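PDB 5CWW: nucleoporin NUP82 from Chaetomium thermophilum, which probably serves as a structural part of the nuclear pore complex and may help dock transport factors, this chain holding its N-terminal beta-propeller domain. Local coordinates for residues S301-I306 / E332-I337; V307-A312 / L325-Q330; C429-S434 / G488-S493; E483-G488 / V504-G509. All coordinates share one frame; numbering follows the deposited sequence.

Interaction 1 of 4, residues S301-I306 / E332-I337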
loop_
_atom_site.group_PDB
_atom_site.type_symbol
_atom_site.label_atom_id
_atom_site.label_comp_id
_atom_site.label_asym_id
_atom_site.label_seq_id
_atom_site.Cartn_x
_atom_site.Cartn_y
_atom_site.Cartn_z
ATOM N N SER B 301 6.494 -14.710 21.043
ATOM C CA SER B 301 7.475 -14.942 19.989
ATOM C C SER B 301 8.298 -13.680 19.732
ATOM O O SER B 301 9.507 -13.755 19.523
ATOM C CB SER B 301 6.791 -15.401 18.698
ATOM O OG SER B 301 6.165 -14.318 18.034
ATOM N N LEU B 302 7.644 -12.522 19.758
ATOM C CA LEU B 302 8.344 -11.253 19.571
ATOM C C LEU B 302 9.298 -10.956 20.722
ATOM O O LEU B 302 10.415 -10.491 20.499
ATOM C CB LEU B 302 7.347 -10.101 19.417
ATOM C CG LEU B 302 6.611 -10.023 18.078
ATOM C CD1 LEU B 302 5.519 -8.965 18.137
ATOM C CD2 LEU B 302 7.578 -9.727 16.941
ATOM N N SER B 303 8.857 -11.213 21.950
ATOM C CA SER B 303 9.704 -11.004 23.120
ATOM C C SER B 303 11.022 -11.754 22.962
ATOM O O SER B 303 12.095 -11.184 23.151
ATOM C CB SER B 303 8.991 -11.454 24.396
ATOM O OG SER B 303 7.793 -10.725 24.595
ATOM N N ALA B 304 10.931 -13.030 22.603
ATOM C CA ALA B 304 12.114 -13.859 22.412
ATOM C C ALA B 304 12.997 -13.279 21.311
ATOM O O ALA B 304 14.221 -13.224 21.444
ATOM C CB ALA B 304 11.713 -15.283 22.075
ATOM N N SER B 305 12.364 -12.848 20.226
ATOM C CA SER B 305 13.074 -12.259 19.100
ATOM C C SER B 305 13.807 -10.986 19.514
ATOM O O SER B 305 14.945 -10.755 19.105
ATOM C CB SER B 305 12.101 -11.955 17.960
ATOM O OG SER B 305 12.776 -11.393 16.849
ATOM N N ILE B 306 13.151 -10.165 20.328
ATOM C CA ILE B 306 13.740 -8.912 20.786
ATOM C C ILE B 306 14.884 -9.187 21.754
ATOM O O ILE B 306 15.973 -8.634 21.604
ATOM C CB ILE B 306 12.689 -8.004 21.459
ATOM C CG1 ILE B 306 11.664 -7.538 20.423
ATOM C CG2 ILE B 306 13.350 -6.781 22.098
ATOM C CD1 ILE B 306 10.448 -6.862 21.015
ATOM N N GLU B 332 12.343 -1.182 24.270
ATOM C CA GLU B 332 11.536 -0.128 24.868
ATOM C C GLU B 332 10.068 -0.307 24.482
ATOM O O GLU B 332 9.171 -0.177 25.315
ATOM C CB GLU B 332 12.049 1.242 24.426
ATOM C CG GLU B 332 11.394 2.414 25.133
ATOM C CD GLU B 332 12.048 3.738 24.787
ATOM O OE1 GLU B 332 13.028 3.735 24.011
ATOM O OE2 GLU B 332 11.583 4.781 25.294
ATOM N N TRP B 333 9.840 -0.620 23.212
ATOM C CA TRP B 333 8.504 -0.909 22.705
ATOM C C TRP B 333 7.862 -2.063 23.474
ATOM O O TRP B 333 6.717 -1.964 23.916
ATOM C CB TRP B 333 8.581 -1.233 21.210
ATOM C CG TRP B 333 7.264 -1.486 20.546
ATOM C CD1 TRP B 333 6.411 -0.551 20.037
ATOM C CD2 TRP B 333 6.661 -2.761 20.289
ATOM N NE1 TRP B 333 5.310 -1.163 19.488
ATOM C CE2 TRP B 333 5.440 -2.519 19.629
ATOM C CE3 TRP B 333 7.034 -4.081 20.555
ATOM C CZ2 TRP B 333 4.587 -3.549 19.237
ATOM C CZ3 TRP B 333 6.188 -5.101 20.164
ATOM C CH2 TRP B 333 4.978 -4.829 19.513
ATOM N N MET B 334 8.611 -3.149 23.641
ATOM C CA MET B 334 8.104 -4.338 24.318
ATOM C C MET B 334 7.822 -4.091 25.798
ATOM O O MET B 334 6.892 -4.672 26.360
ATOM C CB MET B 334 9.099 -5.494 24.172
ATOM C CG MET B 334 8.651 -6.799 24.832
ATOM S SD MET B 334 7.042 -7.380 24.256
ATOM C CE MET B 334 7.407 -7.743 22.539
ATOM N N SER B 335 8.625 -3.239 26.430
ATOM C CA SER B 335 8.475 -2.973 27.859
ATOM C C SER B 335 7.122 -2.329 28.155
ATOM O O SER B 335 6.583 -2.472 29.252
ATOM C CB SER B 335 9.606 -2.074 28.365
ATOM O OG SER B 335 9.439 -0.740 27.916
ATOM N N GLU B 336 6.579 -1.624 27.169
ATOM C CA GLU B 336 5.254 -1.030 27.292
ATOM C C GLU B 336 4.174 -2.111 27.302
ATOM O O GLU B 336 3.070 -1.889 27.793
ATOM C CB GLU B 336 4.998 -0.052 26.144
ATOM C CG GLU B 336 5.978 1.113 26.075
ATOM C CD GLU B 336 5.490 2.337 26.823
ATOM O OE1 GLU B 336 4.365 2.798 26.541
ATOM O OE2 GLU B 336 6.235 2.839 27.692
ATOM N N ILE B 337 4.503 -3.278 26.757
ATOM C CA ILE B 337 3.553 -4.382 26.670
ATOM C C ILE B 337 3.653 -5.310 27.882
ATOM O O ILE B 337 2.639 -5.818 28.364
ATOM C CB ILE B 337 3.765 -5.197 25.375
ATOM C CG1 ILE B 337 3.610 -4.283 24.153
ATOM C CG2 ILE B 337 2.771 -6.354 25.293
ATOM C CD1 ILE B 337 3.953 -4.937 22.827
#
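M334 packs against L302, S303 and I306 in a mostly buried, apolar contact between two antiparallel helices. The helices, 298-315 and 321-338, form a hairpin inserted before the last strand of a propeller blade. The axes of segments 301-306 and 332-337 stay 10.7 Å apart at their closest and make an angle of 145°. That spacing is wide, and the long M334 side chain fills it. Its CG stands anti to the backbone N (chi1 -179°). The chain then bends at both chi2 and chi3, which turns the methyl CE onto the facing helix. M334 CE lies 3.5 Å from I306 CD1 and 3.9 Å from L302 CB, so it sits against side chains one turn apart on that helix. I306 CD1 also comes within 3.7 Å of M334 CB, and so it meets both the root and the end of the methionine. S303 OG lies beside the sulfur, 3.4 Å from M334 SD. That hydroxyl is already hydrogen-bonded to I299 O one turn back, so a polar group is satisfied within its own helix at the margin of an apolar contact. W333 adds a looser flank. I306 CD1 reaches the ring edge at W333 CE3, 4.4 Å away, and L302 CD1 approaches CH2. I337 CD1, from the same helix as W333, rests on one face of the indole near its rim. Beyond the pair, W333 meets the rings of W267 and W450 and touches P360, while L302 packs on M270. These neighbours lie on loops that the hairpin packs against.

Interaction 2 of 4, residues V307-A312 / L325-Q330; sequences VAKVAA and LVAQQQ
K309 stretches across to V326 and Q330 with CG anti to the backbone N (chi1 -164°) and the chain extended as far as CE. Only at chi4 (-56°) does it bend, which lays the ammonium end beside V326 instead of pointing it straight on. K309 CE is 3.9 Å from V326 CG1, and K309 NZ is 4.0 Å from V326 CB. Farther back, the lysine chain meets the extended Q330 side chain at about a right angle, with K309 CD 3.8 Å from Q330 OE1. The amide of Q330 is held from elsewhere: NE2 donates to A448 O and to E447 OE1. The side chain of K309 also touches E447, so the lysine and the glutamine converge on the same loop. V310 carries the other half of the contact. Its CG1 stands anti to the backbone N, and CG2 is the branch that meets the facing helix. V310 CG2 lies 3.9 Å from A327 CB and 3.8 Å from A327 O. The A327 methyl in turn lies 3.9 Å from V310 CA, almost on the opposing backbone. The small side chain permits this closeness: the V310 and A327 CA atoms are 5.1 Å apart, and the axes of the short segments 307-312 and 325-330 come within 8.9 Å, at 148°. This is the turn-proximal half of an antiparallel helical hairpin, and it is only partly buried. No hydrogen bond or salt bridge joins the two segments. Cohesion here therefore comes from van der Waals contact of methyl groups and of the aliphatic stem of a lysine, while Q330 NE2 gives its hydrogen bonds to the neighbouring loop.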
loop_
_atom_site.group_PDB
_atom_site.type_symbol
_atom_site.label_atom_id
_atom_site.label_comp_id
_atom_site.label_asym_id
_atom_site.label_seq_id
_atom_site.Cartn_x
_atom_site.Cartn_y
_atom_site.Cartn_z
ATOM N N VAL B 307 14.634 -10.038 22.745
ATOM C CA VAL B 307 15.658 -10.403 23.722
ATOM C C VAL B 307 16.902 -10.935 23.021
ATOM O O VAL B 307 18.024 -10.576 23.378
ATOM C CB VAL B 307 15.139 -11.466 24.723
ATOM C CG1 VAL B 307 16.281 -12.049 25.559
ATOM C CG2 VAL B 307 14.082 -10.863 25.636
ATOM N N ALA B 308 16.696 -11.785 22.022
ATOM C CA ALA B 308 17.803 -12.378 21.284
ATOM C C ALA B 308 18.600 -11.317 20.534
ATOM O O ALA B 308 19.824 -11.404 20.439
ATOM C CB ALA B 308 17.289 -13.430 20.315
ATOM N N LYS B 309 17.904 -10.316 20.005
ATOM C CA LYS B 309 18.559 -9.268 19.231
ATOM C C LYS B 309 19.378 -8.350 20.136
ATOM O O LYS B 309 20.447 -7.877 19.749
ATOM C CB LYS B 309 17.532 -8.453 18.447
ATOM C CG LYS B 309 18.150 -7.621 17.337
ATOM C CD LYS B 309 17.174 -6.606 16.769
ATOM C CE LYS B 309 17.767 -5.910 15.555
ATOM N NZ LYS B 309 19.077 -5.259 15.853
ATOM N N VAL B 310 18.870 -8.097 21.338
ATOM C CA VAL B 310 19.606 -7.320 22.330
ATOM C C VAL B 310 20.877 -8.057 22.732
ATOM O O VAL B 310 21.940 -7.450 22.875
ATOM C CB VAL B 310 18.751 -7.047 23.588
ATOM C CG1 VAL B 310 19.585 -6.410 24.699
ATOM C CG2 VAL B 310 17.567 -6.158 23.239
ATOM N N ALA B 311 20.759 -9.368 22.916
ATOM C CA ALA B 311 21.893 -10.189 23.313
ATOM C C ALA B 311 22.988 -10.143 22.253
ATOM O O ALA B 311 24.158 -9.918 22.564
ATOM C CB ALA B 311 21.450 -11.625 23.557
ATOM N N ALA B 312 22.598 -10.350 21.000
ATOM C CA ALA B 312 23.544 -10.358 19.891
ATOM C C ALA B 312 24.227 -9.003 19.742
ATOM O O ALA B 312 25.421 -8.929 19.453
ATOM C CB ALA B 312 22.838 -10.738 18.599
ATOM N N LEU B 325 20.915 0.562 18.789
ATOM C CA LEU B 325 19.764 1.437 18.972
ATOM C C LEU B 325 18.473 0.754 18.538
ATOM O O LEU B 325 17.428 0.943 19.156
ATOM C CB LEU B 325 19.954 2.739 18.189
ATOM C CG LEU B 325 18.797 3.742 18.242
ATOM C CD1 LEU B 325 18.482 4.146 19.674
ATOM C CD2 LEU B 325 19.120 4.968 17.400
ATOM N N VAL B 326 18.546 -0.042 17.476
ATOM C CA VAL B 326 17.376 -0.767 16.998
ATOM C C VAL B 326 16.935 -1.770 18.055
ATOM O O VAL B 326 15.745 -1.907 18.334
ATOM C CB VAL B 326 17.653 -1.497 15.667
ATOM C CG1 VAL B 326 16.410 -2.230 15.184
ATOM C CG2 VAL B 326 18.115 -0.509 14.611
ATOM N N ALA B 327 17.903 -2.462 18.649
ATOM C CA ALA B 327 17.612 -3.414 19.713
ATOM C C ALA B 327 17.023 -2.689 20.918
ATOM O O ALA B 327 16.068 -3.162 21.534
ATOM C CB ALA B 327 18.870 -4.174 20.107
ATOM N N GLN B 328 17.597 -1.536 21.246
ATOM C CA GLN B 328 17.101 -0.705 22.339
ATOM C C GLN B 328 15.657 -0.257 22.119
ATOM O O GLN B 328 14.821 -0.370 23.015
ATOM C CB GLN B 328 17.996 0.522 22.520
ATOM C CG GLN B 328 19.128 0.315 23.508
ATOM C CD GLN B 328 18.630 0.143 24.929
ATOM O OE1 GLN B 328 17.451 0.352 25.216
ATOM N NE2 GLN B 328 19.528 -0.242 25.829
ATOM N N GLN B 329 15.372 0.255 20.926
ATOM C CA GLN B 329 14.045 0.762 20.608
ATOM C C GLN B 329 12.996 -0.345 20.686
ATOM O O GLN B 329 11.897 -0.132 21.196
ATOM C CB GLN B 329 14.038 1.405 19.222
ATOM C CG GLN B 329 14.709 2.772 19.180
ATOM C CD GLN B 329 14.724 3.378 17.789
ATOM O OE1 GLN B 329 14.641 2.666 16.787
ATOM N NE2 GLN B 329 14.818 4.699 17.722
ATOM N N GLN B 330 13.344 -1.527 20.187
ATOM C CA GLN B 330 12.437 -2.668 20.226
ATOM C C GLN B 330 12.183 -3.125 21.658
ATOM O O GLN B 330 11.072 -3.522 22.002
ATOM C CB GLN B 330 13.001 -3.831 19.410
ATOM C CG GLN B 330 12.917 -3.636 17.908
ATOM C CD GLN B 330 13.306 -4.886 17.141
ATOM O OE1 GLN B 330 13.613 -5.920 17.735
ATOM N NE2 GLN B 330 13.294 -4.800 15.817
#

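Interaction 3 of 4, residues C429-S434 / G488-S493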
loop_
_atom_site.group_PDB
_atom_site.type_symbol
_atom_site.label_atom_id
_atom_site.label_comp_id
_atom_site.label_asym_id
_atom_site.label_seq_id
_atom_site.Cartn_x
_atom_site.Cartn_y
_atom_site.Cartn_z
ATOM N N CYS B 429 5.541 -10.111 -3.328
ATOM C CA CYS B 429 5.195 -10.290 -4.732
ATOM C C CYS B 429 4.808 -8.944 -5.339
ATOM O O CYS B 429 4.007 -8.203 -4.760
ATOM C CB CYS B 429 4.057 -11.300 -4.879
ATOM S SG CYS B 429 4.369 -12.880 -4.041
ATOM N N LEU B 430 5.386 -8.633 -6.497
ATOM C CA LEU B 430 5.212 -7.330 -7.133
ATOM C C LEU B 430 4.661 -7.488 -8.545
ATOM O O LEU B 430 5.193 -8.258 -9.342
ATOM C CB LEU B 430 6.539 -6.571 -7.173
ATOM C CG LEU B 430 7.301 -6.461 -5.850
ATOM C CD1 LEU B 430 8.674 -5.840 -6.074
ATOM C CD2 LEU B 430 6.509 -5.654 -4.833
ATOM N N LEU B 431 3.606 -6.738 -8.847
ATOM C CA LEU B 431 2.931 -6.810 -10.139
ATOM C C LEU B 431 3.126 -5.515 -10.926
ATOM O O LEU B 431 2.738 -4.435 -10.475
ATOM C CB LEU B 431 1.444 -7.094 -9.927
ATOM C CG LEU B 431 0.536 -7.374 -11.125
ATOM C CD1 LEU B 431 1.117 -8.441 -12.042
ATOM C CD2 LEU B 431 -0.827 -7.812 -10.605
ATOM N N SER B 432 3.740 -5.634 -12.100
ATOM C CA SER B 432 4.017 -4.484 -12.956
ATOM C C SER B 432 2.864 -4.212 -13.915
ATOM O O SER B 432 2.017 -5.076 -14.137
ATOM C CB SER B 432 5.304 -4.708 -13.753
ATOM O OG SER B 432 6.378 -5.076 -12.904
ATOM N N THR B 433 2.848 -3.011 -14.489
ATOM C CA THR B 433 1.858 -2.640 -15.497
ATOM C C THR B 433 1.809 -3.667 -16.621
ATOM O O THR B 433 0.736 -4.000 -17.126
ATOM C CB THR B 433 2.168 -1.253 -16.104
ATOM O OG1 THR B 433 2.215 -0.270 -15.061
ATOM C CG2 THR B 433 1.111 -0.852 -17.131
ATOM N N SER B 434 2.977 -4.172 -17.000
ATOM C CA SER B 434 3.088 -5.116 -18.105
ATOM C C SER B 434 2.499 -6.476 -17.755
ATOM O O SER B 434 2.327 -7.326 -18.628
ATOM C CB SER B 434 4.551 -5.288 -18.512
ATOM O OG SER B 434 5.278 -5.957 -17.497
ATOM N N GLY B 488 -2.765 -0.339 -18.187
ATOM C CA GLY B 488 -3.466 -1.453 -17.574
ATOM C C GLY B 488 -3.204 -1.549 -16.083
ATOM O O GLY B 488 -2.108 -1.237 -15.613
ATOM N N TRP B 489 -4.223 -1.984 -15.347
ATOM C CA TRP B 489 -4.130 -2.150 -13.900
ATOM C C TRP B 489 -4.380 -3.603 -13.509
ATOM O O TRP B 489 -5.485 -3.959 -13.099
ATOM C CB TRP B 489 -5.133 -1.237 -13.191
ATOM C CG TRP B 489 -4.612 0.139 -12.938
ATOM C CD1 TRP B 489 -4.598 1.187 -13.813
ATOM C CD2 TRP B 489 -4.033 0.625 -11.722
ATOM N NE1 TRP B 489 -4.042 2.293 -13.217
ATOM C CE2 TRP B 489 -3.687 1.974 -11.933
ATOM C CE3 TRP B 489 -3.771 0.048 -10.475
ATOM C CZ2 TRP B 489 -3.092 2.756 -10.944
ATOM C CZ3 TRP B 489 -3.181 0.824 -9.496
ATOM C CH2 TRP B 489 -2.848 2.165 -9.735
ATOM N N PRO B 490 -3.352 -4.453 -13.643
ATOM C CA PRO B 490 -3.503 -5.844 -13.202
ATOM C C PRO B 490 -3.549 -5.930 -11.677
ATOM O O PRO B 490 -2.966 -5.075 -11.010
ATOM C CB PRO B 490 -2.263 -6.532 -13.780
ATOM C CG PRO B 490 -1.249 -5.442 -13.898
ATOM C CD PRO B 490 -2.021 -4.193 -14.222
ATOM N N MET B 491 -4.228 -6.942 -11.140
ATOM C CA MET B 491 -4.467 -7.037 -9.701
ATOM C C MET B 491 -4.112 -8.406 -9.133
ATOM O O MET B 491 -4.319 -9.424 -9.784
ATOM C CB MET B 491 -5.934 -6.741 -9.396
ATOM C CG MET B 491 -6.413 -5.378 -9.858
ATOM S SD MET B 491 -8.210 -5.241 -9.774
ATOM C CE MET B 491 -8.685 -6.208 -11.203
ATOM N N PHE B 492 -3.587 -8.418 -7.912
ATOM C CA PHE B 492 -3.402 -9.659 -7.163
ATOM C C PHE B 492 -4.698 -10.050 -6.454
ATOM O O PHE B 492 -5.495 -9.188 -6.081
ATOM C CB PHE B 492 -2.283 -9.514 -6.127
ATOM C CG PHE B 492 -0.895 -9.681 -6.684
ATOM C CD1 PHE B 492 -0.572 -10.763 -7.487
ATOM C CD2 PHE B 492 0.095 -8.754 -6.388
ATOM C CE1 PHE B 492 0.711 -10.916 -7.989
ATOM C CE2 PHE B 492 1.378 -8.903 -6.885
ATOM C CZ PHE B 492 1.687 -9.988 -7.687
ATOM N N SER B 493 -4.899 -11.352 -6.278
ATOM C CA SER B 493 -5.978 -11.872 -5.442
ATOM C C SER B 493 -5.476 -13.084 -4.674
ATOM O O SER B 493 -4.773 -13.922 -5.234
ATOM C CB SER B 493 -7.192 -12.259 -6.284
ATOM O OG SER B 493 -7.650 -11.172 -7.062
#
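L431 lays one methyl over the ring of F492. Its CG is anti to the backbone N (chi1 -173°), and chi2 of 50° turns CD2 onto the ring face. L431 CD2 stands 4.2 Å from the centroid of the F492 ring and 3° off the normal, a well-centred CH-pi contact. Nearer the backbone, L431 CB touches F492 CE2 at 3.5 Å. C429 adds its CB, 3.9 Å from F492 CZ. L431 CD2 also packs on P490 CB at 3.7 Å, so this one methyl fills the angle between the proline and the phenylalanine. F492 has its CG anti to the carbonyl carbon, which raises the ring toward the strand opposite. The two strands belong to adjacent blades of the beta-propeller. No hydrogen bond crosses between them, and the axes of the short strand segments 429-432 and 491-493 pass 8.1 Å apart, so side chains join sheet to sheet. An alanine at F492 would remove the ring and would probably leave L431 CD2 without the face it rests on, opening a gap beside C429. F492 also meets F502 within its own blade, the ring planes at a steep angle. At the other end, the P490 ring edges up to the backbone, with P490 CG 3.3 Å from S432 O. T433 points CG2 at G488 O, 3.6 Å away, while its OG1 bonds to E388 and K390. The K390 ammonium also binds G488 O, linking both segments.

Interaction 4 of 4, residues E483-G488 / V504-G509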
loop_
_atom_site.group_PDB
_atom_site.type_symbol
_atom_site.label_atom_id
_atom_site.label_comp_id
_atom_site.label_asym_id
_atom_site.label_seq_id
_atom_site.Cartn_x
_atom_site.Cartn_y
_atom_site.Cartn_z
ATOM N N GLU B 483 -0.801 -8.386 -25.443
ATOM C CA GLU B 483 -1.859 -8.277 -24.443
ATOM C C GLU B 483 -1.641 -7.097 -23.499
ATOM O O GLU B 483 -2.555 -6.689 -22.783
ATOM C CB GLU B 483 -1.956 -9.571 -23.635
ATOM C CG GLU B 483 -2.369 -10.776 -24.459
ATOM C CD GLU B 483 -2.441 -12.044 -23.637
ATOM O OE1 GLU B 483 -1.434 -12.391 -22.983
ATOM O OE2 GLU B 483 -3.509 -12.693 -23.635
ATOM N N VAL B 484 -0.428 -6.554 -23.502
ATOM C CA VAL B 484 -0.078 -5.458 -22.608
ATOM C C VAL B 484 -0.740 -4.154 -23.039
ATOM O O VAL B 484 -0.540 -3.688 -24.160
ATOM C CB VAL B 484 1.450 -5.244 -22.550
ATOM C CG1 VAL B 484 1.804 -4.114 -21.588
ATOM C CG2 VAL B 484 2.152 -6.528 -22.140
ATOM N N THR B 485 -1.529 -3.574 -22.139
ATOM C CA THR B 485 -2.113 -2.253 -22.354
ATOM C C THR B 485 -1.268 -1.222 -21.607
ATOM O O THR B 485 -0.795 -1.494 -20.503
ATOM C CB THR B 485 -3.577 -2.182 -21.875
ATOM O OG1 THR B 485 -3.641 -2.441 -20.468
ATOM C CG2 THR B 485 -4.433 -3.199 -22.615
ATOM N N PRO B 486 -1.076 -0.032 -22.202
ATOM C CA PRO B 486 -0.138 0.949 -21.641
ATOM C C PRO B 486 -0.546 1.468 -20.263
ATOM O O PRO B 486 0.320 1.840 -19.470
ATOM C CB PRO B 486 -0.160 2.082 -22.674
ATOM C CG PRO B 486 -1.491 1.972 -23.328
ATOM C CD PRO B 486 -1.812 0.506 -23.361
ATOM N N ASP B 487 -1.848 1.486 -19.994
ATOM C CA ASP B 487 -2.378 1.995 -18.735
ATOM C C ASP B 487 -3.163 0.914 -17.997
ATOM O O ASP B 487 -4.109 1.209 -17.267
ATOM C CB ASP B 487 -3.264 3.217 -18.987
ATOM C CG ASP B 487 -4.436 2.911 -19.900
ATOM O OD1 ASP B 487 -4.396 1.876 -20.600
ATOM O OD2 ASP B 487 -5.397 3.710 -19.919
ATOM N N GLY B 488 -2.765 -0.339 -18.187
ATOM C CA GLY B 488 -3.466 -1.453 -17.574
ATOM C C GLY B 488 -3.204 -1.549 -16.083
ATOM O O GLY B 488 -2.108 -1.237 -15.613
ATOM N N VAL B 504 -3.669 -13.443 -10.666
ATOM C CA VAL B 504 -3.442 -12.169 -11.334
ATOM C C VAL B 504 -4.573 -11.939 -12.327
ATOM O O VAL B 504 -4.764 -12.730 -13.252
ATOM C CB VAL B 504 -2.080 -12.136 -12.060
ATOM C CG1 VAL B 504 -1.929 -10.871 -12.904
ATOM C CG2 VAL B 504 -0.948 -12.236 -11.055
ATOM N N THR B 505 -5.322 -10.858 -12.121
ATOM C CA THR B 505 -6.433 -10.501 -12.997
ATOM C C THR B 505 -6.076 -9.280 -13.833
ATOM O O THR B 505 -5.512 -8.310 -13.330
ATOM C CB THR B 505 -7.721 -10.213 -12.200
ATOM O OG1 THR B 505 -8.060 -11.353 -11.401
ATOM C CG2 THR B 505 -8.880 -9.896 -13.142
ATOM N N HIS B 506 -6.430 -9.338 -15.110
ATOM C CA HIS B 506 -6.106 -8.292 -16.072
ATOM C C HIS B 506 -7.159 -8.373 -17.174
ATOM O O HIS B 506 -7.724 -9.445 -17.396
ATOM C CB HIS B 506 -4.688 -8.495 -16.621
ATOM C CG HIS B 506 -4.206 -7.387 -17.504
ATOM N ND1 HIS B 506 -4.398 -7.383 -18.868
ATOM C CD2 HIS B 506 -3.523 -6.252 -17.217
ATOM C CE1 HIS B 506 -3.864 -6.290 -19.384
ATOM N NE2 HIS B 506 -3.326 -5.587 -18.404
ATOM N N PRO B 507 -7.450 -7.252 -17.856
ATOM C CA PRO B 507 -8.446 -7.329 -18.933
ATOM C C PRO B 507 -8.137 -8.398 -19.986
ATOM O O PRO B 507 -9.048 -8.866 -20.666
ATOM C CB PRO B 507 -8.397 -5.928 -19.546
ATOM C CG PRO B 507 -8.009 -5.046 -18.407
ATOM C CD PRO B 507 -7.061 -5.858 -17.570
ATOM N N ALA B 508 -6.871 -8.783 -20.104
ATOM C CA ALA B 508 -6.465 -9.794 -21.072
ATOM C C ALA B 508 -6.843 -11.195 -20.599
ATOM O O ALA B 508 -7.124 -12.075 -21.412
ATOM C CB ALA B 508 -4.969 -9.710 -21.326
ATOM N N GLY B 509 -6.847 -11.399 -19.285
ATOM C CA GLY B 509 -7.211 -12.689 -18.723
ATOM C C GLY B 509 -6.806 -12.863 -17.269
ATOM O O GLY B 509 -6.316 -11.929 -16.633
HETATM O O HOH W 1 -1.174 -3.756 -19.042
#
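H506 to G509 form a type I turn, closed by G509 N to H506 O at 2.9 Å, and the irregular loop 483-488 passes alongside it. H506 reaches out to that loop with its CG anti to the backbone N (chi1 -174°). The imidazole is held at both nitrogens. H506 ND1 accepts a hydrogen bond from A508 N at 3.1 Å, fairly straight at 161°, although the donor lies 25° out of the ring plane. On the far side of the ring, H506 NE2 is 2.9 Å from a water, which donates to T485 O at 2.7 Å. The water bridges the two segments, which share no direct hydrogen bond. The turn is the hairpin connection between strands 501-506 and 509-514 of one propeller blade, and the loop is part of the chain leading into that blade. A leucine in place of H506 would probably leave A508 N without its acceptor and the water without one of its mates, so the loop would lose its bridge to the turn. P507 CD rests on one imidazole face, near the rim. T485 OG1 lies 3.8 Å from H506 NE2, and E483 O sits 3.7 Å from H506 CE1. G488 passes close enough that a CB there would clash with both H506 NE2 and T485 OG1. Farther along, E483 CB packs on the A508 methyl, CB to CB 3.8 Å. The E483 carboxylate runs on past A508, where OE2 forms a salt bridge with R551 and OE1 accepts from K480 N.

How the interactions relate
From the N terminus, helices 298-315 and 321-338 come first. Interaction 2 closes the short connection between them, and interaction 1 encloses it from farther out; the two touch where I306 meets Q330. Together they zip up one helical hairpin. Interaction 3 opens later, tying strand 427-432 to the next blade across 53 residues. Interaction 4 starts before interaction 3 has closed, so the two cross and share G488. They also meet through M491 N and T505 O, a probable hydrogen bond between neighbouring strands. This pair joins two propeller blades and the loop leading between them. The hairpin lies apart, interaction 1 being about 36 Å from interaction 3, centre to centre.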